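Local coordinates for staphylococcal superantigen-like 1 (Staphylococcus aureus, PDB 4O1N), which probably promotes virulence as a secreted protease that cleaves host collagens and cytokines, and belongs to the staphylococcal/streptococcal toxin family, at residues K33-R38 and D84-R89; Q60-I65 and Q95-S100. One frame throughout, in Å; residues are numbered along the deposited sequence.

Both contacts belong to the N-terminal OB-fold domain, and their centres lie about 10 Å apart in one mixed sheet. In contact 1 the strand 36-38 pairs antiparallel with 83-87; in contact 2 the strand 61-66 pairs parallel with 98-106. Because 83-87 and 98-106 are themselves neighbours, the two pairs make four consecutive strands. At Leu88 the contacts touch directly, Leu88 N lying 2.9 Å from Ser100 OG, a probable hydrogen bond. Leu36 and Ile87 of contact 1 share a face with Ser63 and Asn98 of contact 2. The centre of contact 1 lies about 9 Å from that of the chain, the centre of contact 2 about 17 Å.

Contact 1. Residues K33-R38 and D84-R89; sequences KPILER and DVFILR
Ile35 packs against Phe86 on one side of this pairing. Ile35 CG2 stands over the middle of the Phe86 ring, 3.7 Å from its centroid and 13° off the normal, a CH-pi contact, while the other branch carries CD1 to 3.6 Å from Phe86 CE2. The split follows from chi1 of Ile35, -61°, which sets CG2 anti to the backbone N and turns CG1 beside it. CD1 also meets Leu88 CB. On the other face Leu36 and Ile87 lie side by side and point the same way, Leu36 CD2 being 3.8 Å from Ile87 CD1.

Four main-chain hydrogen bonds join the strands, two between Leu36 and Ile87 and two between Arg38 and Val85; Glu37 and Phe86 form the non-hydrogen-bonded pair between them. This is an antiparallel strand pair of the OB-fold domain, with 36-38 at one edge of its sheet. Helix 144-159 of the beta-grasp domain packs on the Ile35, Phe86 and Leu88 side, consistent with the pairing lying where the two domains meet.

Polar groups extend the contact at the Lys33 end. Lys33 bends at its last torsion, chi4 -79°, to bring NZ to 2.9 Å from Arg89 O, a hydrogen bond nearly collinear with that carbonyl. A water, its O 2.6 Å from Pro34 O and 3.2 Å from Arg89 N, donates to the first and accepts from the second, bridging the two segments. Reaching outward, the extended Glu37 passes the Phe86 ring to form a salt bridge with Arg150, while Asp84 pairs with Lys139 through OD2 and hydrogen-bonds Ser107 through OD1.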
loop_
_atom_site.group_PDB
_atom_site.type_symbol
_atom_site.label_atom_id
_atom_site.label_comp_id
_atom_site.label_asym_id
_atom_site.label_seq_id
_atom_site.Cartn_x
_atom_site.Cartn_y
_atom_site.Cartn_z
ATOM N N LYS A 33 -2.859 7.808 9.311
ATOM C CA LYS A 33 -3.671 6.808 9.934
ATOM C C LYS A 33 -2.847 5.546 10.251
ATOM O O LYS A 33 -1.995 5.123 9.467
ATOM C CB LYS A 33 -4.845 6.442 9.049
ATOM C CG LYS A 33 -5.891 7.520 8.852
ATOM C CD LYS A 33 -6.838 7.079 7.737
ATOM C CE LYS A 33 -8.034 8.005 7.534
ATOM N NZ LYS A 33 -9.110 7.777 8.535
ATOM N N PRO A 34 -3.118 4.924 11.401
ATOM C CA PRO A 34 -2.443 3.686 11.739
ATOM C C PRO A 34 -2.834 2.549 10.822
ATOM O O PRO A 34 -3.883 2.591 10.194
ATOM C CB PRO A 34 -2.909 3.398 13.173
ATOM C CG PRO A 34 -4.154 4.161 13.341
ATOM C CD PRO A 34 -4.060 5.356 12.449
ATOM N N ILE A 35 -1.975 1.539 10.778
ATOM C CA ILE A 35 -2.091 0.430 9.875
ATOM C C ILE A 35 -2.187 -0.860 10.633
ATOM O O ILE A 35 -1.428 -1.079 11.555
ATOM C CB ILE A 35 -0.830 0.312 9.013
ATOM C CG1 ILE A 35 -0.643 1.575 8.179
ATOM C CG2 ILE A 35 -0.904 -0.894 8.092
ATOM C CD1 ILE A 35 -1.772 1.874 7.200
ATOM N N LEU A 36 -3.110 -1.719 10.212
ATOM C CA LEU A 36 -3.138 -3.060 10.676
ATOM C C LEU A 36 -2.543 -3.913 9.547
ATOM O O LEU A 36 -3.118 -4.040 8.442
ATOM C CB LEU A 36 -4.575 -3.484 11.001
ATOM C CG LEU A 36 -4.733 -4.984 11.252
ATOM C CD1 LEU A 36 -3.863 -5.353 12.449
ATOM C CD2 LEU A 36 -6.172 -5.364 11.511
ATOM N N GLU A 37 -1.407 -4.516 9.850
ATOM C CA GLU A 37 -0.615 -5.236 8.880
ATOM C C GLU A 37 -0.320 -6.650 9.434
ATOM O O GLU A 37 0.365 -6.771 10.444
ATOM C CB GLU A 37 0.671 -4.466 8.627
ATOM C CG GLU A 37 1.610 -5.135 7.643
ATOM C CD GLU A 37 2.882 -4.335 7.409
ATOM O OE1 GLU A 37 3.740 -4.747 6.632
ATOM O OE2 GLU A 37 3.032 -3.289 8.011
ATOM N N ARG A 38 -0.846 -7.687 8.779
ATOM C CA ARG A 38 -0.660 -9.054 9.209
ATOM C C ARG A 38 -0.392 -9.903 8.015
ATOM O O ARG A 38 -1.022 -9.694 6.988
ATOM C CB ARG A 38 -1.931 -9.565 9.889
ATOM C CG ARG A 38 -2.167 -8.983 11.283
ATOM C CD ARG A 38 -1.045 -9.304 12.286
ATOM N NE ARG A 38 -1.374 -8.833 13.640
ATOM C CZ ARG A 38 -1.305 -9.586 14.747
ATOM N NH1 ARG A 38 -0.851 -10.848 14.724
ATOM N NH2 ARG A 38 -1.668 -9.068 15.915
ATOM N N ASP A 84 -1.832 -11.951 2.767
ATOM C CA ASP A 84 -1.317 -10.928 3.670
ATOM C C ASP A 84 -2.235 -9.747 3.482
ATOM O O ASP A 84 -2.795 -9.522 2.413
ATOM C CB ASP A 84 0.104 -10.474 3.289
ATOM C CG ASP A 84 1.143 -11.604 3.331
ATOM O OD1 ASP A 84 0.842 -12.741 3.784
ATOM O OD2 ASP A 84 2.297 -11.346 2.904
ATOM N N VAL A 85 -2.292 -8.926 4.485
ATOM C CA VAL A 85 -3.295 -7.921 4.567
ATOM C C VAL A 85 -2.649 -6.589 5.039
ATOM O O VAL A 85 -1.777 -6.572 5.932
ATOM C CB VAL A 85 -4.363 -8.510 5.503
ATOM C CG1 VAL A 85 -4.705 -7.588 6.646
ATOM C CG2 VAL A 85 -5.587 -8.903 4.718
ATOM N N PHE A 86 -3.035 -5.490 4.410
ATOM C CA PHE A 86 -2.569 -4.145 4.769
ATOM C C PHE A 86 -3.802 -3.239 4.841
ATOM O O PHE A 86 -4.393 -2.875 3.822
ATOM C CB PHE A 86 -1.582 -3.643 3.720
ATOM C CG PHE A 86 -0.833 -2.391 4.111
ATOM C CD1 PHE A 86 0.463 -2.480 4.640
ATOM C CD2 PHE A 86 -1.397 -1.143 3.927
ATOM C CE1 PHE A 86 1.158 -1.354 5.000
ATOM C CE2 PHE A 86 -0.707 -0.006 4.276
ATOM C CZ PHE A 86 0.565 -0.109 4.810
ATOM N N ILE A 87 -4.185 -2.909 6.066
ATOM C CA ILE A 87 -5.518 -2.408 6.378
ATOM C C ILE A 87 -5.445 -1.002 6.951
ATOM O O ILE A 87 -4.701 -0.737 7.888
ATOM C CB ILE A 87 -6.198 -3.314 7.432
ATOM C CG1 ILE A 87 -6.691 -4.606 6.793
ATOM C CG2 ILE A 87 -7.413 -2.646 8.071
ATOM C CD1 ILE A 87 -7.001 -5.685 7.807
ATOM N N LEU A 88 -6.245 -0.122 6.389
ATOM C CA LEU A 88 -6.274 1.262 6.793
ATOM C C LEU A 88 -7.739 1.661 6.850
ATOM O O LEU A 88 -8.497 1.326 5.939
ATOM C CB LEU A 88 -5.470 2.088 5.781
ATOM C CG LEU A 88 -5.579 3.603 5.925
ATOM C CD1 LEU A 88 -4.349 4.280 5.321
ATOM C CD2 LEU A 88 -6.831 4.169 5.284
ATOM N N ARG A 89 -8.159 2.342 7.906
ATOM C CA ARG A 89 -9.588 2.632 8.083
ATOM C C ARG A 89 -9.983 3.896 7.317
ATOM O O ARG A 89 -9.551 5.025 7.644
ATOM C CB ARG A 89 -9.963 2.871 9.538
ATOM C CG ARG A 89 -9.288 2.053 10.630
ATOM C CD ARG A 89 -9.608 2.693 11.957
ATOM N NE ARG A 89 -10.447 1.806 12.683
ATOM C CZ ARG A 89 -11.685 1.998 13.129
ATOM N NH1 ARG A 89 -12.354 3.135 13.080
ATOM N NH2 ARG A 89 -12.227 0.965 13.724
HETATM O O HOH W 1 -6.372 3.248 10.396
#

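Contact 2. Residues Q60-I65 and Q95-S100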
loop_
_atom_site.group_PDB
_atom_site.type_symbol
_atom_site.label_atom_id
_atom_site.label_comp_id
_atom_site.label_asym_id
_atom_site.label_seq_id
_atom_site.Cartn_x
_atom_site.Cartn_y
_atom_site.Cartn_z
ATOM N N GLN A 60 -8.749 -10.130 18.228
ATOM C CA GLN A 60 -10.099 -9.647 18.480
ATOM C C GLN A 60 -10.285 -8.419 17.622
ATOM O O GLN A 60 -11.160 -7.607 17.888
ATOM N N GLN A 61 -9.446 -8.268 16.597
ATOM C CA GLN A 61 -9.595 -7.166 15.665
ATOM C C GLN A 61 -10.214 -7.550 14.335
ATOM O O GLN A 61 -9.743 -8.465 13.657
ATOM C CB GLN A 61 -8.267 -6.519 15.400
ATOM C CG GLN A 61 -8.431 -5.133 14.811
ATOM C CD GLN A 61 -7.310 -4.230 15.208
ATOM O OE1 GLN A 61 -7.245 -3.073 14.754
ATOM N NE2 GLN A 61 -6.397 -4.751 16.070
ATOM N N HIS A 62 -11.222 -6.781 13.933
ATOM C CA HIS A 62 -12.173 -7.231 12.932
ATOM C C HIS A 62 -12.253 -6.264 11.755
ATOM O O HIS A 62 -12.419 -5.058 11.934
ATOM C CB HIS A 62 -13.520 -7.431 13.626
ATOM C CG HIS A 62 -14.608 -7.918 12.732
ATOM N ND1 HIS A 62 -14.985 -9.242 12.688
ATOM C CD2 HIS A 62 -15.435 -7.257 11.880
ATOM C CE1 HIS A 62 -15.977 -9.379 11.825
ATOM N NE2 HIS A 62 -16.272 -8.189 11.322
ATOM N N SER A 63 -12.140 -6.811 10.542
ATOM C CA SER A 63 -11.997 -5.972 9.356
ATOM C C SER A 63 -12.791 -6.447 8.157
ATOM O O SER A 63 -12.846 -7.635 7.855
ATOM C CB SER A 63 -10.504 -5.878 8.928
ATOM O OG SER A 63 -9.746 -5.160 9.858
ATOM N N ARG A 64 -13.334 -5.493 7.432
ATOM C CA ARG A 64 -13.965 -5.769 6.153
ATOM C C ARG A 64 -13.333 -4.919 5.025
ATOM O O ARG A 64 -13.378 -3.681 5.029
ATOM C CB ARG A 64 -15.466 -5.546 6.274
ATOM C CG ARG A 64 -16.281 -5.960 5.059
ATOM C CD ARG A 64 -16.720 -4.737 4.294
ATOM N NE ARG A 64 -18.149 -4.562 4.304
ATOM C CZ ARG A 64 -18.793 -3.434 4.010
ATOM N NH1 ARG A 64 -18.158 -2.321 3.680
ATOM N NH2 ARG A 64 -20.104 -3.439 4.060
ATOM N N ILE A 65 -12.734 -5.616 4.056
ATOM C CA ILE A 65 -11.928 -4.983 3.015
ATOM C C ILE A 65 -12.675 -5.005 1.711
ATOM O O ILE A 65 -12.970 -6.061 1.220
ATOM C CB ILE A 65 -10.600 -5.730 2.833
ATOM C CG1 ILE A 65 -9.824 -5.696 4.148
ATOM C CG2 ILE A 65 -9.762 -5.108 1.722
ATOM C CD1 ILE A 65 -8.561 -6.516 4.126
ATOM N N GLN A 95 -16.124 3.343 15.297
ATOM C CA GLN A 95 -16.579 1.976 15.439
ATOM C C GLN A 95 -15.421 1.011 15.365
ATOM O O GLN A 95 -14.403 1.323 14.776
ATOM C CB GLN A 95 -17.646 1.607 14.417
ATOM C CG GLN A 95 -17.142 1.166 13.051
ATOM C CD GLN A 95 -16.521 2.271 12.181
ATOM O OE1 GLN A 95 -15.740 1.983 11.280
ATOM N NE2 GLN A 95 -16.845 3.502 12.449
ATOM N N ALA A 96 -15.603 -0.152 15.981
ATOM C CA ALA A 96 -14.520 -1.070 16.236
ATOM C C ALA A 96 -14.108 -1.853 15.004
ATOM O O ALA A 96 -12.967 -2.168 14.844
ATOM C CB ALA A 96 -14.901 -2.012 17.378
ATOM N N THR A 97 -15.039 -2.180 14.145
ATOM C CA THR A 97 -14.696 -2.856 12.926
ATOM C C THR A 97 -13.975 -1.937 11.893
ATOM O O THR A 97 -14.395 -0.801 11.651
ATOM C CB THR A 97 -15.980 -3.492 12.319
ATOM O OG1 THR A 97 -16.428 -4.582 13.148
ATOM C CG2 THR A 97 -15.738 -4.018 10.896
ATOM N N ASN A 98 -12.911 -2.444 11.272
ATOM C CA ASN A 98 -12.132 -1.674 10.275
ATOM C C ASN A 98 -12.733 -1.829 8.849
ATOM O O ASN A 98 -12.963 -2.949 8.359
ATOM C CB ASN A 98 -10.637 -2.094 10.223
ATOM C CG ASN A 98 -9.945 -2.106 11.595
ATOM O OD1 ASN A 98 -9.276 -3.088 11.970
ATOM N ND2 ASN A 98 -10.109 -1.043 12.342
ATOM N N TYR A 99 -12.973 -0.710 8.184
ATOM C CA TYR A 99 -13.439 -0.737 6.812
ATOM C C TYR A 99 -12.350 -0.123 5.938
ATOM O O TYR A 99 -12.126 1.107 5.985
ATOM C CB TYR A 99 -14.760 0.014 6.656
ATOM C CG TYR A 99 -15.879 -0.629 7.425
ATOM C CD1 TYR A 99 -16.552 -1.748 6.920
ATOM C CD2 TYR A 99 -16.213 -0.185 8.684
ATOM C CE1 TYR A 99 -17.570 -2.364 7.639
ATOM C CE2 TYR A 99 -17.207 -0.810 9.421
ATOM C CZ TYR A 99 -17.889 -1.890 8.894
ATOM O OH TYR A 99 -18.866 -2.502 9.630
ATOM N N SER A 100 -11.705 -0.993 5.147
ATOM C CA SER A 100 -10.564 -0.643 4.339
ATOM C C SER A 100 -10.784 -1.004 2.884
ATOM O O SER A 100 -11.751 -1.657 2.525
ATOM C CB SER A 100 -9.321 -1.365 4.857
ATOM O OG SER A 100 -8.132 -0.835 4.295
#
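The guanidinium of Arg64 has Tyr99 CE1 over one face, 3.8 Å above its plane and offset toward the rim, with the two planes 76° apart. At the tyrosine ring, Arg64 CD lies at the edge, in plane, so the arginine runs past a side of the ring and does not stack on it. NH1 comes to 3.7 Å from Tyr99 CD1. Bends at chi2 and chi3, -105° and -115°, fold the arginine against the ring; the same cation makes a cation-pi interaction with Tyr53 of the adjoining strand 51-58. The His62 imidazole takes Thr97 CG2 at its edge, in plane, 3.4 Å from CD2, and the two side chains lie alongside one another.

Beneath these groups the backbones run parallel. Asn98 uses both its backbone N and its backbone O: the N donates to His62 O and the O accepts from Arg64 N, each bond 2.7 Å long and nearly straight. Ser100 N continues the pattern to Arg64 O at 3.2 Å. This is the parallel pairing within the otherwise antiparallel sheet of the OB-fold domain, and it brings 61-66 between 98-106 and 51-58.

The opposite face carries Ser63, Asn98, Ile65 and Ser100, all buried. Ser63 OG packs 3.2 Å from Asn98 CB, and Ile65 CG1 is 4.4 Å from Ser100 CB. Ile87 packs against Ser63, Ile65 and Asn98, and Leu36 against Ser63 and Asn98, while the Ser100 hydroxyl is hydrogen-bonded to Leu88 O of segment 84-89 and lies near Leu88 N as well, a probable second bond.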